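Long-range contacts in DyP-type peroxidase (Pleurotus ostreatus PC15, PDB 6FSK), which probably uses heme b and hydrogen peroxide to oxidise dyes and other substrates, Mn(II) among them, as a DyP-type peroxidase: residues 277-282 against 440-445; 324-329 against 421-426; 261-266 against 446-451. The protein carries 1 engineered substitution. All blocks are in the same frame, centred on the assembly; numbering follows the deposited sequence.

Contact 1: 277-282 against 440-445; sequences ARIVGR and RQISGT. With HEM (protoporphyrin IX containing Fe), chain C.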
# COMPACT_ATOMS: atom_id res chain seq x y z
N ALA A 277 2.24 1.37 -19.69
CA ALA A 277 1.81 0.00 -19.36
C ALA A 277 2.96 -0.87 -18.94
O ALA A 277 2.88 -1.68 -18.02
CB ALA A 277 1.05 -0.62 -20.53
N ARG A 278 4.09 -0.68 -19.63
CA ARG A 278 5.31 -1.47 -19.37
C ARG A 278 6.01 -1.05 -18.07
O ARG A 278 6.59 -1.91 -17.39
CB ARG A 278 6.19 -1.51 -20.60
CG ARG A 278 5.59 -2.30 -21.74
CD ARG A 278 6.45 -2.37 -22.95
NE ARG A 278 7.80 -2.98 -22.70
CZ ARG A 278 8.10 -4.29 -22.85
NH1 ARG A 278 7.13 -5.20 -23.07
NH2 ARG A 278 9.35 -4.73 -22.75
N ILE A 279 5.89 0.21 -17.69
CA ILE A 279 6.44 0.68 -16.44
C ILE A 279 5.59 0.13 -15.26
O ILE A 279 6.12 -0.15 -14.20
CB ILE A 279 6.46 2.23 -16.40
CG1 ILE A 279 7.73 2.62 -17.21
CG2 ILE A 279 6.42 2.76 -14.96
CD1 ILE A 279 7.74 4.10 -17.48
N VAL A 280 4.28 0.02 -15.44
CA VAL A 280 3.41 -0.44 -14.35
C VAL A 280 3.33 -1.95 -14.30
O VAL A 280 3.37 -2.57 -13.23
CB VAL A 280 2.01 0.17 -14.52
CG1 VAL A 280 1.06 -0.43 -13.47
CG2 VAL A 280 2.10 1.67 -14.36
N GLY A 281 3.24 -2.57 -15.46
CA GLY A 281 2.91 -4.01 -15.60
C GLY A 281 1.48 -4.29 -16.00
O GLY A 281 1.16 -5.48 -16.20
N ARG A 282 0.69 -3.22 -16.13
CA ARG A 282 -0.68 -3.30 -16.60
C ARG A 282 -1.00 -2.12 -17.41
O ARG A 282 -0.46 -1.04 -17.13
CB ARG A 282 -1.70 -3.41 -15.42
CG ARG A 282 -1.59 -4.59 -14.49
CD ARG A 282 -2.61 -4.57 -13.38
NE ARG A 282 -2.45 -5.69 -12.50
CZ ARG A 282 -2.99 -6.91 -12.71
NH1 ARG A 282 -3.88 -7.14 -13.66
NH2 ARG A 282 -2.73 -7.86 -11.88
N ARG A 440 18.16 7.99 -11.38
CA ARG A 440 17.53 6.67 -11.58
C ARG A 440 17.28 6.34 -13.04
O ARG A 440 17.00 7.25 -13.87
CB ARG A 440 16.20 6.66 -10.83
CG ARG A 440 16.31 6.72 -9.35
CD ARG A 440 14.99 6.73 -8.57
NE ARG A 440 14.22 7.85 -9.06
CZ ARG A 440 13.04 7.77 -9.62
NH1 ARG A 440 12.28 6.68 -9.51
NH2 ARG A 440 12.56 8.85 -10.23
N GLN A 441 17.42 5.09 -13.41
CA GLN A 441 17.23 4.58 -14.78
C GLN A 441 16.36 3.33 -14.69
O GLN A 441 16.30 2.65 -13.62
CB GLN A 441 18.61 4.14 -15.34
CG GLN A 441 19.34 5.38 -15.76
CD GLN A 441 20.80 5.38 -16.22
OE1 GLN A 441 21.40 4.43 -16.78
NE2 GLN A 441 21.34 6.54 -16.09
N ILE A 442 15.71 3.03 -15.81
CA ILE A 442 14.93 1.86 -16.01
C ILE A 442 15.25 1.24 -17.35
O ILE A 442 15.25 1.96 -18.35
CB ILE A 442 13.43 2.02 -15.75
CG1 ILE A 442 12.74 0.67 -15.91
CG2 ILE A 442 12.81 3.09 -16.65
CD1 ILE A 442 11.31 0.64 -15.39
N SER A 443 15.61 -0.05 -17.40
CA SER A 443 15.92 -0.72 -18.67
C SER A 443 14.79 -1.63 -19.06
O SER A 443 13.86 -1.89 -18.27
CB SER A 443 17.22 -1.52 -18.50
OG SER A 443 17.01 -2.70 -17.78
N GLY A 444 14.87 -2.20 -20.25
CA GLY A 444 13.96 -3.21 -20.68
C GLY A 444 12.62 -2.72 -21.18
O GLY A 444 11.77 -3.53 -21.55
N THR A 445 12.37 -1.40 -21.20
CA THR A 445 11.07 -0.91 -21.62
C THR A 445 10.80 -1.08 -23.14
O THR A 445 9.66 -1.21 -23.49
CB THR A 445 10.80 0.52 -21.15
OG1 THR A 445 11.66 1.46 -21.77
CG2 THR A 445 10.85 0.62 -19.58
CHA HEM C . 0.19 -2.99 -7.49
CHB HEM C . 0.09 1.75 -8.33
CHC HEM C . 2.68 2.45 -4.34
CHD HEM C . 3.06 -2.33 -3.65
C1A HEM C . -0.09 -1.77 -8.10
C2A HEM C . -0.87 -1.58 -9.28
C3A HEM C . -0.94 -0.25 -9.50
C4A HEM C . -0.14 0.37 -8.49
CMA HEM C . -1.60 0.43 -10.65
CAA HEM C . -1.46 -2.69 -10.13
CBA HEM C . -2.89 -3.13 -9.84
CGA HEM C . -3.02 -3.86 -8.53
O1A HEM C . -2.64 -5.03 -8.43
O2A HEM C . -3.55 -3.24 -7.57
C1B HEM C . 0.80 2.41 -7.32
C2B HEM C . 0.93 3.78 -7.15
C3B HEM C . 1.63 4.03 -6.02
C4B HEM C . 1.96 2.70 -5.49
CMB HEM C . 0.42 4.84 -8.10
CAB HEM C . 2.09 5.27 -5.35
CBB HEM C . 1.53 6.44 -5.55
C1C HEM C . 3.11 1.27 -3.81
C2C HEM C . 3.96 1.04 -2.72
C3C HEM C . 4.11 -0.30 -2.52
C4C HEM C . 3.26 -0.94 -3.49
CMC HEM C . 4.57 2.14 -1.89
CAC HEM C . 4.94 -1.10 -1.58
CBC HEM C . 6.10 -0.66 -1.05
C1D HEM C . 2.23 -2.88 -4.63
C2D HEM C . 1.94 -4.35 -4.62
C3D HEM C . 1.08 -4.51 -5.70
C4D HEM C . 0.96 -3.20 -6.32
CMD HEM C . 2.39 -5.38 -3.66
CAD HEM C . 0.48 -5.81 -6.23
CBD HEM C . 1.40 -6.54 -7.16
CGD HEM C . 0.83 -7.88 -7.56
O1D HEM C . 0.83 -8.07 -8.80
O2D HEM C . 0.33 -8.61 -6.73
NA HEM C . 0.46 -0.57 -7.65
NB HEM C . 1.49 1.75 -6.36
NC HEM C . 2.79 0.01 -4.36
ND HEM C . 1.70 -2.28 -5.69
FE HEM C . 1.67 -0.29 -6.07
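The polar half of this contact belongs to Arg-278, whose guanidinium turns one edge toward two successive backbone carbonyls. NH2 donates to the Gly-444 O at 3.0 Å with an N-H...O angle of 151°, arriving nearly along the C=O axis and close to the guanidinium plane. NE makes a weak, strongly bent bond to the Thr-445 O, 2.7 Å away, at 129°. The chain is extended as far as CD and then bends at chi3 (59°), which swings the NE-NH2 edge round to the two oxygens. NH2 also donates to the Gln-321 O, and NH1 to the Thr-322 O. A long, many-handed donor therefore suits this buried place, where several carbonyls converge. A leucine here would probably leave the Gly-444 and Thr-445 carbonyls without these donors, and the link to the loop at Gln-321 and Thr-322 would be lost with them. Gly-444 itself has positive phi, which favours a residue without a CB.

The elements joined are the C-terminal turn of helix 268-280 and the first strand of the small antiparallel hairpin 441-443/453-455, with the turn that follows it. The helix ends with Val-280; Gly-281, again with positive phi, is the first residue past it, and its N still reaches the Ala-277 O at 2.7 Å.

Apolar packing is looser. On the next helix position, Ile-279 lays CG1 4.4 Å from Thr-445 CG2 and 4.5 Å from Ile-442 CD1, so the isoleucines and the threonine methyl meet only loosely.

The heme is met from the same helix end. Val-280 CG1 lies 4.0 Å from the methyl CMA of the heme, while the extended Arg-282 runs along a propionate arm, its NE 3.7 Å from heme CBA.

Contact 2: 324-329 against 421-426; sequences CPFAAH and DGVVPG. With HEM (protoporphyrin IX containing Fe), chain C.
In the loop that delivers the proximal heme ligand, Phe-326 and Ala-327 rest against Val-423 and Pro-425 of the long connection between helix 408-412 and strand 441-443. The side chains meet through apolar carbon. Phe-326 touches with two parts of its side chain: CB sits 4.0 Å from Pro-425 CG, and ring atom CD2 takes Val-423 CG1 at the ring edge, 4.1 Å away and near the ring plane. With CG anti to the carbonyl carbon (chi1 -62°), the ring reaches beyond the proline to the valine, and the side chains of Phe-326 and Val-423 cross at about a right angle. Ala-327 brings its methyl in close, CB being 3.5 Å from the Pro-425 O and 4.1 Å from Pro-425 CB; so small a side chain allows the two backbones to come this near. Gly-426, which follows the proline, has backbone angles at which a CB would run into the preceding carbonyl oxygen.

Residues 325-328 form a type I beta turn, closed by Ala-328 N to the Pro-325 O at 3.3 Å. Gln-321 OE1 accepts from Phe-326 N within the turn, and Lys-332 NZ donates to the Gly-426 O. Ala-328 is the N-cap of helix 329-333, so the turn leads directly into the first helical residue, His-329. Its NE2 binds the heme iron at 2.2 Å, and its ND1 is hydrogen-bonded to Asp-428 OD2, two residues beyond Gly-426. This histidine-aspartate pair beneath the iron is the proximal arrangement characteristic of heme peroxidases, the DyP family included.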
# COMPACT_ATOMS: atom_id res chain seq x y z
N CYS A 324 7.12 -8.11 -20.65
CA CYS A 324 7.07 -7.31 -19.38
C CYS A 324 8.50 -7.03 -18.96
O CYS A 324 9.29 -7.98 -18.77
CB CYS A 324 6.34 -8.11 -18.31
SG CYS A 324 6.14 -7.16 -16.74
N PRO A 325 8.88 -5.76 -18.78
CA PRO A 325 10.19 -5.47 -18.19
C PRO A 325 10.36 -6.12 -16.85
O PRO A 325 9.42 -6.18 -16.07
CB PRO A 325 10.21 -3.91 -18.09
CG PRO A 325 9.15 -3.46 -19.07
CD PRO A 325 8.11 -4.53 -19.06
N PHE A 326 11.57 -6.49 -16.50
CA PHE A 326 11.83 -6.98 -15.16
C PHE A 326 11.53 -5.97 -14.07
O PHE A 326 11.12 -6.36 -12.96
CB PHE A 326 13.28 -7.50 -15.06
CG PHE A 326 13.58 -8.67 -15.97
CD1 PHE A 326 12.66 -9.65 -16.23
CD2 PHE A 326 14.83 -8.75 -16.53
CE1 PHE A 326 12.98 -10.75 -17.07
CE2 PHE A 326 15.15 -9.82 -17.38
CZ PHE A 326 14.20 -10.80 -17.65
N ALA A 327 11.67 -4.68 -14.41
CA ALA A 327 11.50 -3.60 -13.42
C ALA A 327 10.09 -2.98 -13.41
O ALA A 327 9.83 -1.96 -12.80
CB ALA A 327 12.53 -2.51 -13.61
N ALA A 328 9.13 -3.63 -14.07
CA ALA A 328 7.73 -3.16 -13.98
C ALA A 328 7.29 -3.13 -12.53
O ALA A 328 7.70 -4.02 -11.75
CB ALA A 328 6.84 -4.09 -14.77
N HIS A 329 6.46 -2.15 -12.17
CA HIS A 329 6.09 -2.00 -10.75
C HIS A 329 5.52 -3.20 -10.10
O HIS A 329 5.94 -3.60 -9.05
CB HIS A 329 5.14 -0.84 -10.64
CG HIS A 329 4.60 -0.63 -9.28
ND1 HIS A 329 5.39 -0.36 -8.19
CD2 HIS A 329 3.32 -0.59 -8.83
CE1 HIS A 329 4.61 -0.16 -7.13
NE2 HIS A 329 3.36 -0.37 -7.48
N ASP A 421 23.49 -11.93 -18.34
CA ASP A 421 24.74 -11.19 -18.22
C ASP A 421 24.55 -9.73 -18.67
O ASP A 421 24.00 -9.47 -19.70
CB ASP A 421 25.82 -11.80 -19.16
CG ASP A 421 26.29 -13.15 -18.71
OD1 ASP A 421 26.17 -13.53 -17.53
OD2 ASP A 421 26.83 -13.88 -19.61
N GLY A 422 25.02 -8.82 -17.83
CA GLY A 422 24.93 -7.41 -18.09
C GLY A 422 23.54 -6.80 -17.87
O GLY A 422 23.36 -5.58 -18.10
N VAL A 423 22.54 -7.63 -17.52
CA VAL A 423 21.18 -7.04 -17.43
C VAL A 423 21.03 -6.36 -16.05
O VAL A 423 21.26 -6.99 -14.97
CB VAL A 423 20.10 -8.14 -17.56
CG1 VAL A 423 18.72 -7.56 -17.32
CG2 VAL A 423 20.18 -8.79 -18.89
N VAL A 424 20.62 -5.11 -16.08
CA VAL A 424 20.47 -4.24 -14.94
C VAL A 424 19.02 -3.67 -15.06
O VAL A 424 18.78 -2.75 -15.80
CB VAL A 424 21.51 -3.06 -14.88
CG1 VAL A 424 21.27 -2.28 -13.59
CG2 VAL A 424 22.94 -3.65 -14.88
N PRO A 425 18.06 -4.33 -14.35
CA PRO A 425 16.68 -3.91 -14.54
C PRO A 425 16.43 -2.42 -14.30
O PRO A 425 15.65 -1.82 -15.00
CB PRO A 425 15.92 -4.73 -13.49
CG PRO A 425 16.70 -6.05 -13.56
CD PRO A 425 18.12 -5.56 -13.53
N GLY A 426 17.11 -1.87 -13.32
CA GLY A 426 16.88 -0.52 -12.87
C GLY A 426 15.81 -0.40 -11.82
O GLY A 426 15.45 -1.38 -11.14
CHA HEM C . 0.19 -2.99 -7.49
CHB HEM C . 0.09 1.75 -8.33
CHC HEM C . 2.68 2.45 -4.34
CHD HEM C . 3.06 -2.33 -3.65
C1A HEM C . -0.09 -1.77 -8.10
C2A HEM C . -0.87 -1.58 -9.28
C3A HEM C . -0.94 -0.25 -9.50
C4A HEM C . -0.14 0.37 -8.49
CMA HEM C . -1.60 0.43 -10.65
CAA HEM C . -1.46 -2.69 -10.13
CBA HEM C . -2.89 -3.13 -9.84
CGA HEM C . -3.02 -3.86 -8.53
O1A HEM C . -2.64 -5.03 -8.43
O2A HEM C . -3.55 -3.24 -7.57
C1B HEM C . 0.80 2.41 -7.32
C2B HEM C . 0.93 3.78 -7.15
C3B HEM C . 1.63 4.03 -6.02
C4B HEM C . 1.96 2.70 -5.49
CMB HEM C . 0.42 4.84 -8.10
CAB HEM C . 2.09 5.27 -5.35
CBB HEM C . 1.53 6.44 -5.55
C1C HEM C . 3.11 1.27 -3.81
C2C HEM C . 3.96 1.04 -2.72
C3C HEM C . 4.11 -0.30 -2.52
C4C HEM C . 3.26 -0.94 -3.49
CMC HEM C . 4.57 2.14 -1.89
CAC HEM C . 4.94 -1.10 -1.58
CBC HEM C . 6.10 -0.66 -1.05
C1D HEM C . 2.23 -2.88 -4.63
C2D HEM C . 1.94 -4.35 -4.62
C3D HEM C . 1.08 -4.51 -5.70
C4D HEM C . 0.96 -3.20 -6.32
CMD HEM C . 2.39 -5.38 -3.66
CAD HEM C . 0.48 -5.81 -6.23
CBD HEM C . 1.40 -6.54 -7.16
CGD HEM C . 0.83 -7.88 -7.56
O1D HEM C . 0.83 -8.07 -8.80
O2D HEM C . 0.33 -8.61 -6.73
NA HEM C . 0.46 -0.57 -7.65
NB HEM C . 1.49 1.75 -6.36
NC HEM C . 2.79 0.01 -4.36
ND HEM C . 1.70 -2.28 -5.69
FE HEM C . 1.67 -0.29 -6.07

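Contact 3: 261-266 against 446-451; sequences IVLPGL and NPNDPT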
# COMPACT_ATOMS: atom_id res chain seq x y z
N ILE A 261 7.66 4.45 -27.08
CA ILE A 261 8.42 3.26 -27.52
C ILE A 261 8.36 3.24 -29.03
O ILE A 261 7.26 3.29 -29.58
CB ILE A 261 7.89 1.97 -26.91
CG1 ILE A 261 8.29 1.98 -25.43
CG2 ILE A 261 8.46 0.73 -27.64
CD1 ILE A 261 7.45 1.07 -24.67
N VAL A 262 9.52 3.16 -29.68
CA VAL A 262 9.63 3.15 -31.13
C VAL A 262 9.64 1.68 -31.50
O VAL A 262 10.54 0.88 -31.07
CB VAL A 262 10.86 3.93 -31.58
CG1 VAL A 262 11.01 3.76 -33.09
CG2 VAL A 262 10.71 5.40 -31.19
N LEU A 263 8.51 1.26 -32.08
CA LEU A 263 8.29 -0.17 -32.40
C LEU A 263 7.55 -0.08 -33.79
O LEU A 263 6.70 0.78 -33.99
CB LEU A 263 7.44 -0.81 -31.31
CG LEU A 263 7.51 -2.25 -30.97
CD1 LEU A 263 6.92 -2.50 -29.58
CD2 LEU A 263 6.67 -2.95 -32.00
N PRO A 264 7.96 -0.91 -34.77
CA PRO A 264 7.31 -0.86 -36.07
C PRO A 264 5.81 -0.91 -35.94
O PRO A 264 5.20 -1.81 -35.30
CB PRO A 264 7.84 -2.13 -36.78
CG PRO A 264 9.22 -2.35 -36.15
CD PRO A 264 8.96 -1.99 -34.69
N GLY A 265 5.18 0.03 -36.60
CA GLY A 265 3.75 0.02 -36.63
C GLY A 265 3.06 0.83 -35.54
O GLY A 265 1.90 1.14 -35.68
N LEU A 266 3.78 1.28 -34.53
CA LEU A 266 3.13 2.13 -33.51
C LEU A 266 3.28 3.60 -33.77
O LEU A 266 4.35 4.09 -34.12
CB LEU A 266 3.73 1.85 -32.12
CG LEU A 266 3.46 0.46 -31.53
CD1 LEU A 266 3.89 0.39 -30.05
CD2 LEU A 266 2.08 -0.06 -31.65
N ASN A 446 11.80 -1.04 -24.03
CA ASN A 446 11.56 -1.25 -25.45
C ASN A 446 11.71 -2.78 -25.71
O ASN A 446 12.80 -3.34 -25.48
CB ASN A 446 12.56 -0.54 -26.29
CG ASN A 446 12.23 -0.70 -27.79
OD1 ASN A 446 12.00 -1.79 -28.30
ND2 ASN A 446 12.03 0.43 -28.43
N PRO A 447 10.65 -3.47 -26.11
CA PRO A 447 10.72 -4.93 -26.30
C PRO A 447 11.76 -5.36 -27.30
O PRO A 447 12.28 -6.48 -27.21
CB PRO A 447 9.32 -5.30 -26.82
CG PRO A 447 8.50 -4.11 -26.66
CD PRO A 447 9.30 -2.94 -26.34
N ASN A 448 12.07 -4.50 -28.25
CA ASN A 448 13.08 -4.87 -29.26
C ASN A 448 14.50 -4.56 -28.88
O ASN A 448 15.43 -5.04 -29.55
CB ASN A 448 12.76 -4.21 -30.61
CG ASN A 448 11.57 -4.82 -31.29
OD1 ASN A 448 11.32 -6.01 -31.12
ND2 ASN A 448 10.83 -4.01 -32.05
N ASP A 449 14.74 -3.77 -27.84
CA ASP A 449 16.10 -3.34 -27.47
C ASP A 449 16.15 -3.30 -25.92
O ASP A 449 16.15 -2.22 -25.32
CB ASP A 449 16.24 -1.97 -28.11
CG ASP A 449 17.59 -1.34 -27.95
OD1 ASP A 449 18.57 -2.07 -27.71
OD2 ASP A 449 17.61 -0.05 -27.98
N PRO A 450 16.21 -4.47 -25.27
CA PRO A 450 16.14 -4.48 -23.80
C PRO A 450 17.27 -3.83 -23.08
O PRO A 450 17.11 -3.35 -21.94
CB PRO A 450 16.15 -5.96 -23.45
CG PRO A 450 16.59 -6.65 -24.67
CD PRO A 450 16.14 -5.85 -25.81
N THR A 451 18.41 -3.70 -23.77
CA THR A 451 19.57 -3.16 -23.10
C THR A 451 19.51 -1.66 -22.92
O THR A 451 20.22 -1.10 -22.09
CB THR A 451 20.90 -3.54 -23.81
OG1 THR A 451 20.99 -4.99 -23.84
CG2 THR A 451 22.05 -3.10 -22.97
O HOH W 1 11.79 3.48 -27.75
O HOH W 2 11.83 -1.25 -32.23
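Val-262 O is gripped twice: Asn-446 ND2 donates to it at 3.1 Å with a nearly straight N-H...O angle of 161°, and a water donates at 2.7 Å. That water in turn accepts from Asn-448 ND2, bridging the two loops. The other hydrogen of Asn-446 ND2 goes to a second water, which also accepts from Val-262 N, so the amide is tied directly to the C=O of Val-262 and, through water, to its N-H. Asn-446 opens an Asx turn as well as a type I beta turn, together forming part of the link between hairpin strands 441-443 and 453-455. Its OD1 accepts from Asn-448 N at 2.7 Å, in the carbonyl plane. With CG anti to the backbone N (chi1 -176°), the amide can serve its own turn with the oxygen and the opposite loop with the nitrogen, which is why asparagine suits this site.

The partner loop joins helices 249-258 and 268-280 and makes a type II turn from Leu-263 to Leu-266, with Gly-265 at its positive-phi position. Aliphatic groups flank the polar centre. Ile-261 CG2 lies 4.0 Å from Pro-447 CD, and Leu-263 CD1 comes to 3.7 Å from Pro-447 CG, the leucine crossing the rigid proline ring at about a right angle. Nearer the solvent, Pro-264 CD approaches Asn-448 ND2 to 3.8 Å.

All three contacts tie the chain around residues 421-451 to earlier parts of the heme-binding half. Contacts 1 and 2 are buried, lie about 8 Å apart between centres and both touch the heme, whereas contact 3 sits at the surface, away from it. Their chemistry differs: contact 2 is apolar packing of side chains, contact 1 brings an arginine to main-chain carbonyls, and contact 3 relies on asparagines and bridging waters. Contact 1 uses the end of helix 268-280 and contact 3 the loop leading into it; strand 441-443 and the turn after it supply the other partners. Contacts 1 and 2 are coupled by the probable bonds Ile-279 O to His-329 N and Ser-443 OG to Val-424 O.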